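Local coordinates for protein cyclin homolog (Herpesvirus saimiri, PDB 2F2C) that probably acts as a viral D-type cyclin that redirects the host cell cycle, and may drive transformation and rapid T-cell proliferation during latent infection, at residues L173-I181 with I198-T206; P158-P166 with Y220-L228. All coordinates share one frame; numbering follows the deposited sequence.

Interaction 1 (L173-I181 with I198-T206); sequences LYEAASTTI and ICAGGLLTT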
ATOM      1  N   LEU A 173      -0.972  16.538 -16.058  1.00 70.11           N
ATOM      2  CA  LEU A 173      -0.580  17.365 -14.919  1.00 69.92           C
ATOM      3  C   LEU A 173       0.239  16.502 -14.009  1.00 69.77           C
ATOM      4  O   LEU A 173       1.304  16.903 -13.561  1.00 69.53           O
ATOM      5  CB  LEU A 173      -1.811  17.903 -14.182  1.00 70.02           C
ATOM      6  CG  LEU A 173      -1.870  19.390 -13.806  1.00 70.07           C
ATOM      7  CD1 LEU A 173      -1.460  20.282 -14.957  1.00 69.23           C
ATOM      8  CD2 LEU A 173      -3.275  19.752 -13.365  1.00 70.10           C
ATOM      9  N   TYR A 174      -0.264  15.294 -13.784  1.00 69.81           N
ATOM     10  CA  TYR A 174       0.405  14.322 -12.951  1.00 70.08           C
ATOM     11  C   TYR A 174       1.806  14.110 -13.473  1.00 70.39           C
ATOM     12  O   TYR A 174       2.781  14.166 -12.721  1.00 70.08           O
ATOM     13  CB  TYR A 174      -0.339  12.973 -12.944  1.00 70.01           C
ATOM     14  CG  TYR A 174       0.205  12.081 -11.880  1.00 69.84           C
ATOM     15  CD1 TYR A 174      -0.242  12.214 -10.581  1.00 71.35           C
ATOM     16  CD2 TYR A 174       1.229  11.169 -12.139  1.00 68.62           C
ATOM     17  CE1 TYR A 174       0.262  11.455  -9.574  1.00 71.46           C
ATOM     18  CE2 TYR A 174       1.750  10.389 -11.124  1.00 69.31           C
ATOM     19  CZ  TYR A 174       1.253  10.552  -9.838  1.00 70.63           C
ATOM     20  OH  TYR A 174       1.719   9.843  -8.759  1.00 71.83           O
ATOM     21  N   GLU A 175       1.875  13.856 -14.775  1.00 71.26           N
ATOM     22  CA  GLU A 175       3.110  13.561 -15.486  1.00 71.95           C
ATOM     23  C   GLU A 175       4.179  14.652 -15.294  1.00 71.46           C
ATOM     24  O   GLU A 175       5.284  14.363 -14.824  1.00 71.52           O
ATOM     25  CB  GLU A 175       2.786  13.340 -16.973  1.00 72.54           C
ATOM     26  CG  GLU A 175       3.909  12.729 -17.811  1.00 76.32           C
ATOM     27  CD  GLU A 175       4.708  11.665 -17.058  1.00 81.89           C
ATOM     28  OE1 GLU A 175       4.097  10.675 -16.537  1.00 85.13           O
ATOM     29  OE2 GLU A 175       5.957  11.830 -16.984  1.00 82.62           O
ATOM     30  N   ALA A 176       3.834  15.893 -15.633  1.00 70.84           N
ATOM     31  CA  ALA A 176       4.735  17.028 -15.457  1.00 70.91           C
ATOM     32  C   ALA A 176       5.095  17.310 -13.980  1.00 70.95           C
ATOM     33  O   ALA A 176       6.278  17.492 -13.637  1.00 71.35           O
ATOM     34  CB  ALA A 176       4.147  18.271 -16.106  1.00 70.54           C
ATOM     35  N   ALA A 177       4.092  17.337 -13.110  1.00 70.07           N
ATOM     36  CA  ALA A 177       4.346  17.717 -11.732  1.00 69.76           C
ATOM     37  C   ALA A 177       5.183  16.712 -10.941  1.00 69.48           C
ATOM     38  O   ALA A 177       5.998  17.123 -10.109  1.00 69.68           O
ATOM     39  CB  ALA A 177       3.054  18.071 -11.004  1.00 69.89           C
ATOM     40  N   SER A 178       5.006  15.416 -11.186  1.00 69.06           N
ATOM     41  CA  SER A 178       5.853  14.423 -10.500  1.00 68.78           C
ATOM     42  C   SER A 178       7.315  14.496 -10.969  1.00 69.29           C
ATOM     43  O   SER A 178       8.236  14.346 -10.160  1.00 69.15           O
ATOM     44  CB  SER A 178       5.300  12.988 -10.577  1.00 68.32           C
ATOM     45  OG  SER A 178       4.981  12.571 -11.886  1.00 66.02           O
ATOM     46  N   THR A 179       7.523  14.758 -12.261  1.00 69.51           N
ATOM     47  CA  THR A 179       8.865  14.943 -12.784  1.00 69.97           C
ATOM     48  C   THR A 179       9.500  16.124 -12.066  1.00 70.56           C
ATOM     49  O   THR A 179      10.608  16.013 -11.536  1.00 71.24           O
ATOM     50  CB  THR A 179       8.840  15.213 -14.293  1.00 70.02           C
ATOM     51  OG1 THR A 179       8.143  14.162 -14.964  1.00 69.25           O
ATOM     52  CG2 THR A 179      10.254  15.128 -14.868  1.00 70.22           C
ATOM     53  N   THR A 180       8.781  17.244 -12.051  1.00 70.87           N
ATOM     54  CA  THR A 180       9.176  18.448 -11.324  1.00 71.17           C
ATOM     55  C   THR A 180       9.454  18.202  -9.828  1.00 71.24           C
ATOM     56  O   THR A 180      10.491  18.633  -9.293  1.00 71.30           O
ATOM     57  CB  THR A 180       8.086  19.513 -11.500  1.00 71.37           C
ATOM     58  OG1 THR A 180       7.906  19.786 -12.896  1.00 71.28           O
ATOM     59  CG2 THR A 180       8.529  20.851 -10.903  1.00 71.52           C
ATOM     60  N   ILE A 181       8.543  17.511  -9.147  1.00 71.02           N
ATOM     61  CA  ILE A 181       8.782  17.215  -7.731  1.00 71.11           C
ATOM     62  C   ILE A 181      10.036  16.333  -7.541  1.00 71.53           C
ATOM     63  O   ILE A 181      10.930  16.695  -6.760  1.00 71.14           O
ATOM     64  CB  ILE A 181       7.525  16.640  -7.046  1.00 70.43           C
ATOM     65  CG1 ILE A 181       6.526  17.756  -6.783  1.00 70.25           C
ATOM     66  CG2 ILE A 181       7.876  16.049  -5.739  1.00 69.73           C
ATOM     67  CD1 ILE A 181       5.088  17.321  -6.922  1.00 70.37           C
ATOM     68  N   ILE A 198       5.848  20.694  -0.544  1.00 71.05           N
ATOM     69  CA  ILE A 198       6.628  20.341  -1.733  1.00 71.06           C
ATOM     70  C   ILE A 198       5.693  20.095  -2.927  1.00 71.46           C
ATOM     71  O   ILE A 198       5.881  20.672  -4.004  1.00 71.48           O
ATOM     72  CB  ILE A 198       7.473  19.093  -1.485  1.00 70.84           C
ATOM     73  CG1 ILE A 198       8.412  19.281  -0.293  1.00 70.93           C
ATOM     74  CG2 ILE A 198       8.243  18.708  -2.750  1.00 70.04           C
ATOM     75  CD1 ILE A 198       8.939  17.945   0.242  1.00 71.69           C
ATOM     76  N   CYS A 199       4.672  19.259  -2.710  1.00 72.00           N
ATOM     77  CA  CYS A 199       3.699  18.919  -3.742  1.00 71.51           C
ATOM     78  C   CYS A 199       2.928  20.111  -4.261  1.00 71.12           C
ATOM     79  O   CYS A 199       2.911  20.332  -5.448  1.00 71.41           O
ATOM     80  CB  CYS A 199       2.694  17.902  -3.240  1.00 71.46           C
ATOM     81  SG  CYS A 199       1.613  17.404  -4.604  1.00 73.85           S
ATOM     82  N   ALA A 200       2.252  20.839  -3.377  1.00 70.77           N
ATOM     83  CA  ALA A 200       1.637  22.122  -3.721  1.00 70.98           C
ATOM     84  C   ALA A 200       2.520  22.948  -4.661  1.00 71.07           C
ATOM     85  O   ALA A 200       2.059  23.431  -5.696  1.00 71.12           O
ATOM     86  CB  ALA A 200       1.336  22.946  -2.432  1.00 70.69           C
ATOM     87  N   GLY A 201       3.784  23.114  -4.281  1.00 71.21           N
ATOM     88  CA  GLY A 201       4.730  23.891  -5.058  1.00 71.90           C
ATOM     89  C   GLY A 201       4.964  23.275  -6.426  1.00 72.37           C
ATOM     90  O   GLY A 201       4.903  23.979  -7.444  1.00 72.82           O
ATOM     91  N   GLY A 202       5.218  21.967  -6.466  1.00 71.94           N
ATOM     92  CA  GLY A 202       5.402  21.287  -7.734  1.00 72.06           C
ATOM     93  C   GLY A 202       4.259  21.567  -8.700  1.00 72.19           C
ATOM     94  O   GLY A 202       4.457  21.669  -9.905  1.00 72.72           O
ATOM     95  N   LEU A 203       3.061  21.714  -8.164  1.00 72.09           N
ATOM     96  CA  LEU A 203       1.867  21.768  -8.972  1.00 72.49           C
ATOM     97  C   LEU A 203       1.708  23.170  -9.514  1.00 72.52           C
ATOM     98  O   LEU A 203       1.355  23.367 -10.689  1.00 72.44           O
ATOM     99  CB  LEU A 203       0.661  21.376  -8.116  1.00 72.59           C
ATOM    100  CG  LEU A 203      -0.526  20.652  -8.734  1.00 72.87           C
ATOM    101  CD1 LEU A 203      -0.087  19.510  -9.651  1.00 74.48           C
ATOM    102  CD2 LEU A 203      -1.382  20.095  -7.621  1.00 73.35           C
ATOM    103  N   LEU A 204       1.987  24.145  -8.656  1.00 72.22           N
ATOM    104  CA  LEU A 204       1.894  25.534  -9.051  1.00 72.36           C
ATOM    105  C   LEU A 204       2.888  25.844 -10.156  1.00 72.67           C
ATOM    106  O   LEU A 204       2.533  26.492 -11.140  1.00 72.84           O
ATOM    107  CB  LEU A 204       2.106  26.465  -7.862  1.00 72.00           C
ATOM    108  CG  LEU A 204       0.980  26.485  -6.832  1.00 71.87           C
ATOM    109  CD1 LEU A 204       1.494  27.049  -5.515  1.00 71.43           C
ATOM    110  CD2 LEU A 204      -0.241  27.253  -7.327  1.00 70.55           C
ATOM    111  N   THR A 205       4.125  25.377  -9.988  1.00 73.00           N
ATOM    112  CA  THR A 205       5.188  25.551 -10.980  1.00 73.25           C
ATOM    113  C   THR A 205       4.728  25.041 -12.327  1.00 73.34           C
ATOM    114  O   THR A 205       4.849  25.748 -13.341  1.00 73.70           O
ATOM    115  CB  THR A 205       6.425  24.746 -10.570  1.00 73.33           C
ATOM    116  OG1 THR A 205       6.670  24.930  -9.173  1.00 74.11           O
ATOM    117  CG2 THR A 205       7.685  25.295 -11.259  1.00 73.53           C
ATOM    118  N   THR A 206       4.206  23.816 -12.323  1.00 72.97           N
ATOM    119  CA  THR A 206       3.733  23.153 -13.517  1.00 73.07           C
ATOM    120  C   THR A 206       2.624  23.961 -14.197  1.00 73.56           C
ATOM    121  O   THR A 206       2.766  24.355 -15.360  1.00 72.90           O
ATOM    122  CB  THR A 206       3.263  21.739 -13.144  1.00 73.17           C
ATOM    123  OG1 THR A 206       4.393  20.971 -12.711  1.00 72.98           O
ATOM    124  CG2 THR A 206       2.737  20.984 -14.363  1.00 71.78           C
TER
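Ile181 lies against the backbone of Gly202, and both branches of its side chain touch the partner helix. From CB, the CG2 methyl stands anti to the backbone N (chi1 of CG1 is -76°) and meets the CG2 methyl of Ile198 at 4.0 Å. The longer branch leaves beside the backbone N, and CG1 settles on Gly202 CA at 3.8 Å. Glycine suits the place because a CB there would run into Ile181 CG1; without one, the isoleucine can pack on the main chain, and the CA atoms of Ile181 and Gly202 are only 5.3 Å apart. At the tip, CD1 reaches one turn back along the partner helix to Cys199 CA, at 3.8 Å, with the small SG a little farther off.

The two segments belong to helices 170-184 and 195-208, packed within the C-terminal half of the two-part, all-helical cyclin fold. Their local axes approach to 8.5 Å and make an angle of 121°, steeply crossed. Small residues allow this close approach: Ala176 and Ala177, with Leu173 and Thr180, surround Thr206, a knob in a hole. The CG2 methyl of Thr206 rests on Ala176 CB at 3.5 Å, while its OG1 lies over Ala177 CA.

Threonine suits this place because its hydroxyl need not seek a partner across the interface. Thr206 OG1 donates to Gly202 O of its own helix over 2.9 Å, meeting the C=O bond at 158° and tilted only modestly from the carbonyl plane; the same oxygen also accepts from Thr206 N. Thr180 OG1 likewise bonds its own Ala176 O, standing above the carbonyl plane, and the two threonine side chains slide past each other. Beside them Ala177 CB touches Leu203 CD1 at 3.7 Å. Leu156 of helix 156-162 covers both Ala177 and Ile181.

Interaction 2 (P158-P166 with Y220-L228); sequences PLCNALKIP and YLEDLSSIL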
ATOM      1  N   PRO A 158      -5.050  13.991  -4.917  1.00 72.73           N
ATOM      2  CA  PRO A 158      -5.924  14.600  -3.910  1.00 72.17           C
ATOM      3  C   PRO A 158      -5.953  16.135  -3.947  1.00 72.16           C
ATOM      4  O   PRO A 158      -7.024  16.733  -3.765  1.00 72.36           O
ATOM      5  CB  PRO A 158      -5.339  14.093  -2.597  1.00 71.79           C
ATOM      6  CG  PRO A 158      -4.836  12.770  -2.936  1.00 72.22           C
ATOM      7  CD  PRO A 158      -4.243  12.904  -4.328  1.00 72.68           C
ATOM      8  N   LEU A 159      -4.814  16.776  -4.204  1.00 71.86           N
ATOM      9  CA  LEU A 159      -4.811  18.238  -4.333  1.00 71.82           C
ATOM     10  C   LEU A 159      -5.565  18.687  -5.574  1.00 71.93           C
ATOM     11  O   LEU A 159      -6.405  19.603  -5.478  1.00 71.87           O
ATOM     12  CB  LEU A 159      -3.395  18.836  -4.310  1.00 71.88           C
ATOM     13  CG  LEU A 159      -2.663  18.743  -2.974  1.00 71.40           C
ATOM     14  CD1 LEU A 159      -1.336  19.452  -3.059  1.00 71.86           C
ATOM     15  CD2 LEU A 159      -3.523  19.314  -1.863  1.00 70.06           C
ATOM     16  N   CYS A 160      -5.279  18.038  -6.715  1.00 71.44           N
ATOM     17  CA  CYS A 160      -6.009  18.290  -7.972  1.00 71.73           C
ATOM     18  C   CYS A 160      -7.526  18.190  -7.831  1.00 71.27           C
ATOM     19  O   CYS A 160      -8.250  19.059  -8.309  1.00 71.04           O
ATOM     20  CB  CYS A 160      -5.568  17.323  -9.072  1.00 72.19           C
ATOM     21  SG  CYS A 160      -3.918  17.619  -9.696  1.00 74.22           S
ATOM     22  N   ASN A 161      -7.991  17.114  -7.198  1.00 71.12           N
ATOM     23  CA  ASN A 161      -9.410  16.921  -6.938  1.00 71.14           C
ATOM     24  C   ASN A 161      -9.992  18.006  -6.034  1.00 70.89           C
ATOM     25  O   ASN A 161     -11.042  18.566  -6.339  1.00 71.21           O
ATOM     26  CB  ASN A 161      -9.671  15.547  -6.326  1.00 71.36           C
ATOM     27  CG  ASN A 161     -11.128  15.335  -6.002  1.00 71.71           C
ATOM     28  OD1 ASN A 161     -11.942  15.074  -6.888  1.00 73.31           O
ATOM     29  ND2 ASN A 161     -11.472  15.471  -4.736  1.00 72.55           N
ATOM     30  N   ALA A 162      -9.309  18.311  -4.935  1.00 70.43           N
ATOM     31  CA  ALA A 162      -9.759  19.363  -4.032  1.00 70.07           C
ATOM     32  C   ALA A 162      -9.771  20.784  -4.650  1.00 70.12           C
ATOM     33  O   ALA A 162     -10.663  21.590  -4.351  1.00 69.78           O
ATOM     34  CB  ALA A 162      -8.960  19.323  -2.759  1.00 70.05           C
ATOM     35  N   LEU A 163      -8.810  21.100  -5.519  1.00 70.20           N
ATOM     36  CA  LEU A 163      -8.858  22.388  -6.231  1.00 70.46           C
ATOM     37  C   LEU A 163      -9.846  22.339  -7.383  1.00 70.70           C
ATOM     38  O   LEU A 163      -9.846  23.228  -8.238  1.00 70.19           O
ATOM     39  CB  LEU A 163      -7.496  22.790  -6.778  1.00 70.46           C
ATOM     40  CG  LEU A 163      -6.315  22.894  -5.819  1.00 71.12           C
ATOM     41  CD1 LEU A 163      -5.054  22.509  -6.583  1.00 71.70           C
ATOM     42  CD2 LEU A 163      -6.194  24.265  -5.169  1.00 69.86           C
ATOM     43  N   LYS A 164     -10.655  21.274  -7.402  1.00 71.24           N
ATOM     44  CA  LYS A 164     -11.728  21.055  -8.374  1.00 72.02           C
ATOM     45  C   LYS A 164     -11.319  21.199  -9.852  1.00 72.09           C
ATOM     46  O   LYS A 164     -12.131  21.599 -10.688  1.00 72.54           O
ATOM     47  CB  LYS A 164     -12.957  21.920  -8.039  1.00 72.50           C
ATOM     48  CG  LYS A 164     -13.661  21.549  -6.724  1.00 74.69           C
ATOM     49  CD  LYS A 164     -14.889  20.639  -6.938  1.00 79.24           C
ATOM     50  CE  LYS A 164     -14.540  19.122  -7.079  1.00 81.32           C
ATOM     51  NZ  LYS A 164     -14.095  18.511  -5.777  1.00 82.53           N
ATOM     52  N   ILE A 165     -10.067  20.867 -10.165  1.00 72.15           N
ATOM     53  CA  ILE A 165      -9.604  20.713 -11.554  1.00 72.06           C
ATOM     54  C   ILE A 165     -10.260  19.481 -12.203  1.00 72.61           C
ATOM     55  O   ILE A 165     -10.218  18.372 -11.645  1.00 72.42           O
ATOM     56  CB  ILE A 165      -8.059  20.567 -11.591  1.00 72.10           C
ATOM     57  CG1 ILE A 165      -7.378  21.785 -10.946  1.00 70.70           C
ATOM     58  CG2 ILE A 165      -7.557  20.299 -13.020  1.00 71.53           C
ATOM     59  CD1 ILE A 165      -5.926  21.581 -10.665  1.00 68.71           C
ATOM     60  N   PRO A 166     -10.838  19.674 -13.389  1.00 73.05           N
ATOM     61  CA  PRO A 166     -11.526  18.602 -14.110  1.00 73.18           C
ATOM     62  C   PRO A 166     -10.613  17.413 -14.367  1.00 73.64           C
ATOM     63  O   PRO A 166      -9.467  17.586 -14.805  1.00 73.69           O
ATOM     64  CB  PRO A 166     -11.914  19.269 -15.428  1.00 73.01           C
ATOM     65  CG  PRO A 166     -10.976  20.406 -15.562  1.00 72.69           C
ATOM     66  CD  PRO A 166     -10.847  20.932 -14.159  1.00 73.17           C
ATOM     67  N   TYR A 220      -4.889  29.573  -7.662  1.00 77.79           N
ATOM     68  CA  TYR A 220      -4.850  28.360  -6.861  1.00 76.69           C
ATOM     69  C   TYR A 220      -4.159  28.528  -5.502  1.00 75.93           C
ATOM     70  O   TYR A 220      -4.346  27.694  -4.610  1.00 75.69           O
ATOM     71  CB  TYR A 220      -4.269  27.200  -7.666  1.00 76.82           C
ATOM     72  CG  TYR A 220      -5.146  26.760  -8.831  1.00 77.27           C
ATOM     73  CD1 TYR A 220      -6.398  26.160  -8.616  1.00 76.81           C
ATOM     74  CD2 TYR A 220      -4.724  26.941 -10.151  1.00 77.70           C
ATOM     75  CE1 TYR A 220      -7.208  25.767  -9.687  1.00 75.66           C
ATOM     76  CE2 TYR A 220      -5.525  26.543 -11.224  1.00 77.26           C
ATOM     77  CZ  TYR A 220      -6.764  25.959 -10.987  1.00 76.44           C
ATOM     78  OH  TYR A 220      -7.540  25.569 -12.061  1.00 76.24           O
ATOM     79  N   LEU A 221      -3.398  29.619  -5.352  1.00 75.07           N
ATOM     80  CA  LEU A 221      -2.698  29.987  -4.102  1.00 74.29           C
ATOM     81  C   LEU A 221      -3.640  30.112  -2.897  1.00 73.78           C
ATOM     82  O   LEU A 221      -3.558  29.319  -1.960  1.00 73.30           O
ATOM     83  CB  LEU A 221      -1.877  31.281  -4.292  1.00 73.89           C
ATOM     84  N   GLU A 222      -4.532  31.099  -2.929  1.00 73.49           N
ATOM     85  CA  GLU A 222      -5.586  31.227  -1.923  1.00 73.58           C
ATOM     86  C   GLU A 222      -6.189  29.889  -1.474  1.00 73.57           C
ATOM     87  O   GLU A 222      -6.393  29.668  -0.282  1.00 73.94           O
ATOM     88  CB  GLU A 222      -6.711  32.137  -2.428  1.00 73.52           C
ATOM     89  CG  GLU A 222      -6.522  33.621  -2.150  1.00 74.32           C
ATOM     90  CD  GLU A 222      -6.631  33.984  -0.672  1.00 75.73           C
ATOM     91  OE1 GLU A 222      -6.144  33.203   0.176  1.00 76.83           O
ATOM     92  OE2 GLU A 222      -7.194  35.061  -0.353  1.00 75.85           O
ATOM     93  N   ASP A 223      -6.482  29.008  -2.425  1.00 73.42           N
ATOM     94  CA  ASP A 223      -7.088  27.710  -2.117  1.00 73.16           C
ATOM     95  C   ASP A 223      -6.121  26.721  -1.459  1.00 72.38           C
ATOM     96  O   ASP A 223      -6.441  26.131  -0.431  1.00 72.52           O
ATOM     97  CB  ASP A 223      -7.709  27.083  -3.372  1.00 73.51           C
ATOM     98  CG  ASP A 223      -9.009  27.757  -3.783  1.00 74.65           C
ATOM     99  OD1 ASP A 223      -9.966  27.023  -4.120  1.00 77.71           O
ATOM    100  OD2 ASP A 223      -9.171  28.996  -3.813  1.00 74.14           O
ATOM    101  N   LEU A 224      -4.943  26.530  -2.039  1.00 71.12           N
ATOM    102  CA  LEU A 224      -3.997  25.602  -1.442  1.00 70.15           C
ATOM    103  C   LEU A 224      -3.741  26.004   0.002  1.00 69.58           C
ATOM    104  O   LEU A 224      -3.554  25.163   0.877  1.00 69.42           O
ATOM    105  CB  LEU A 224      -2.697  25.565  -2.239  1.00 69.95           C
ATOM    106  CG  LEU A 224      -2.756  24.863  -3.592  1.00 69.30           C
ATOM    107  CD1 LEU A 224      -1.472  25.138  -4.341  1.00 68.05           C
ATOM    108  CD2 LEU A 224      -2.991  23.374  -3.409  1.00 68.18           C
ATOM    109  N   SER A 225      -3.757  27.308   0.234  1.00 69.21           N
ATOM    110  CA  SER A 225      -3.573  27.884   1.552  1.00 68.79           C
ATOM    111  C   SER A 225      -4.622  27.313   2.512  1.00 68.51           C
ATOM    112  O   SER A 225      -4.305  26.905   3.625  1.00 68.30           O
ATOM    113  CB  SER A 225      -3.706  29.389   1.440  1.00 68.44           C
ATOM    114  OG  SER A 225      -3.369  30.027   2.647  1.00 70.27           O
ATOM    115  N   SER A 226      -5.864  27.243   2.046  1.00 68.21           N
ATOM    116  CA  SER A 226      -6.958  26.714   2.848  1.00 68.02           C
ATOM    117  C   SER A 226      -6.966  25.192   2.915  1.00 67.96           C
ATOM    118  O   SER A 226      -7.222  24.631   3.964  1.00 68.40           O
ATOM    119  CB  SER A 226      -8.304  27.228   2.330  1.00 67.89           C
ATOM    120  OG  SER A 226      -8.151  28.512   1.760  1.00 67.80           O
ATOM    121  N   ILE A 227      -6.711  24.519   1.799  1.00 67.99           N
ATOM    122  CA  ILE A 227      -6.634  23.051   1.789  1.00 67.65           C
ATOM    123  C   ILE A 227      -5.554  22.546   2.748  1.00 67.46           C
ATOM    124  O   ILE A 227      -5.825  21.734   3.615  1.00 67.46           O
ATOM    125  CB  ILE A 227      -6.355  22.526   0.369  1.00 67.61           C
ATOM    126  CG1 ILE A 227      -7.477  22.925  -0.594  1.00 67.49           C
ATOM    127  CG2 ILE A 227      -6.149  21.027   0.388  1.00 67.41           C
ATOM    128  CD1 ILE A 227      -8.837  22.471  -0.152  1.00 67.66           C
ATOM    129  N   LEU A 228      -4.337  23.057   2.590  1.00 67.28           N
ATOM    130  CA  LEU A 228      -3.198  22.576   3.351  1.00 67.01           C
ATOM    131  C   LEU A 228      -3.171  23.129   4.769  1.00 67.26           C
ATOM    132  O   LEU A 228      -2.710  22.436   5.683  1.00 68.05           O
ATOM    133  CB  LEU A 228      -1.889  22.865   2.608  1.00 66.78           C
ATOM    134  CG  LEU A 228      -1.818  22.160   1.249  1.00 66.38           C
ATOM    135  CD1 LEU A 228      -0.764  22.745   0.386  1.00 66.28           C
ATOM    136  CD2 LEU A 228      -1.578  20.683   1.425  1.00 66.82           C
TER
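Leu163, which loses the most surface here, points at helix 220-228 from the point where helix 158-162 ends in a Schellman motif. Lys164, with positive phi, is the C-prime residue: Ile165 N returns to Cys160 O and Lys164 N to Asn161 O. In the C-terminal half of the cyclin fold, this turn brings Ile165 beside Tyr220. Leu163 CD2 fits against Asp223 CB at 3.7 Å. Leu163 CD2 also meets Leu224 CD2 at 3.8 Å, the two leucines crossing at about a right angle. The local helix axes come no closer than 11.0 Å, so long side chains have to span the gap.

Leu159, one turn earlier, slides past Ile227, its CD2 methyl 3.9 Å from Ile227 CG2, and reaches Leu228 with the same methyl. Leucine and isoleucine offer methyls to a contact with no hydrogen bond across it, while the short side chain of Ala162 lets Ile227 CD1 rest on its CB.

Tyr220 supplies a flat, long group at the other end. Its CD1 carbon meets Leu163 CD2 at 3.9 Å, and the carbonyl oxygen of Leu163 lies at the ring edge, near its plane. Farther out, Ile165 approaches the ring obliquely, its CG1 carbon 3.9 Å from Tyr220 OH.

Overall arrangement
Interactions 1 and 2 adjoin, their centres about 13 Å apart, and helix 195-208 of interaction 1 touches both segments of interaction 2. One side of that helix takes up helix 170-184; the Ala200 and Leu204 side turns to helix 218-228, with Ala200 CB 3.5 Å from Leu228 CD1 and Leu204 CD1 3.7 Å from Leu224 CD1. Leu159 reaches the same helix too, its CD1 methyl lying 3.9 Å from Cys199 SG, so the residues of interaction 2 continue the apolar core begun in 173-181 with 198-206. Interaction 1 is buried, while interaction 2 is partly open. Tyr174 and Glu175 beside the first, and Pro158 beside the second, touch the other protein chain of the assembly.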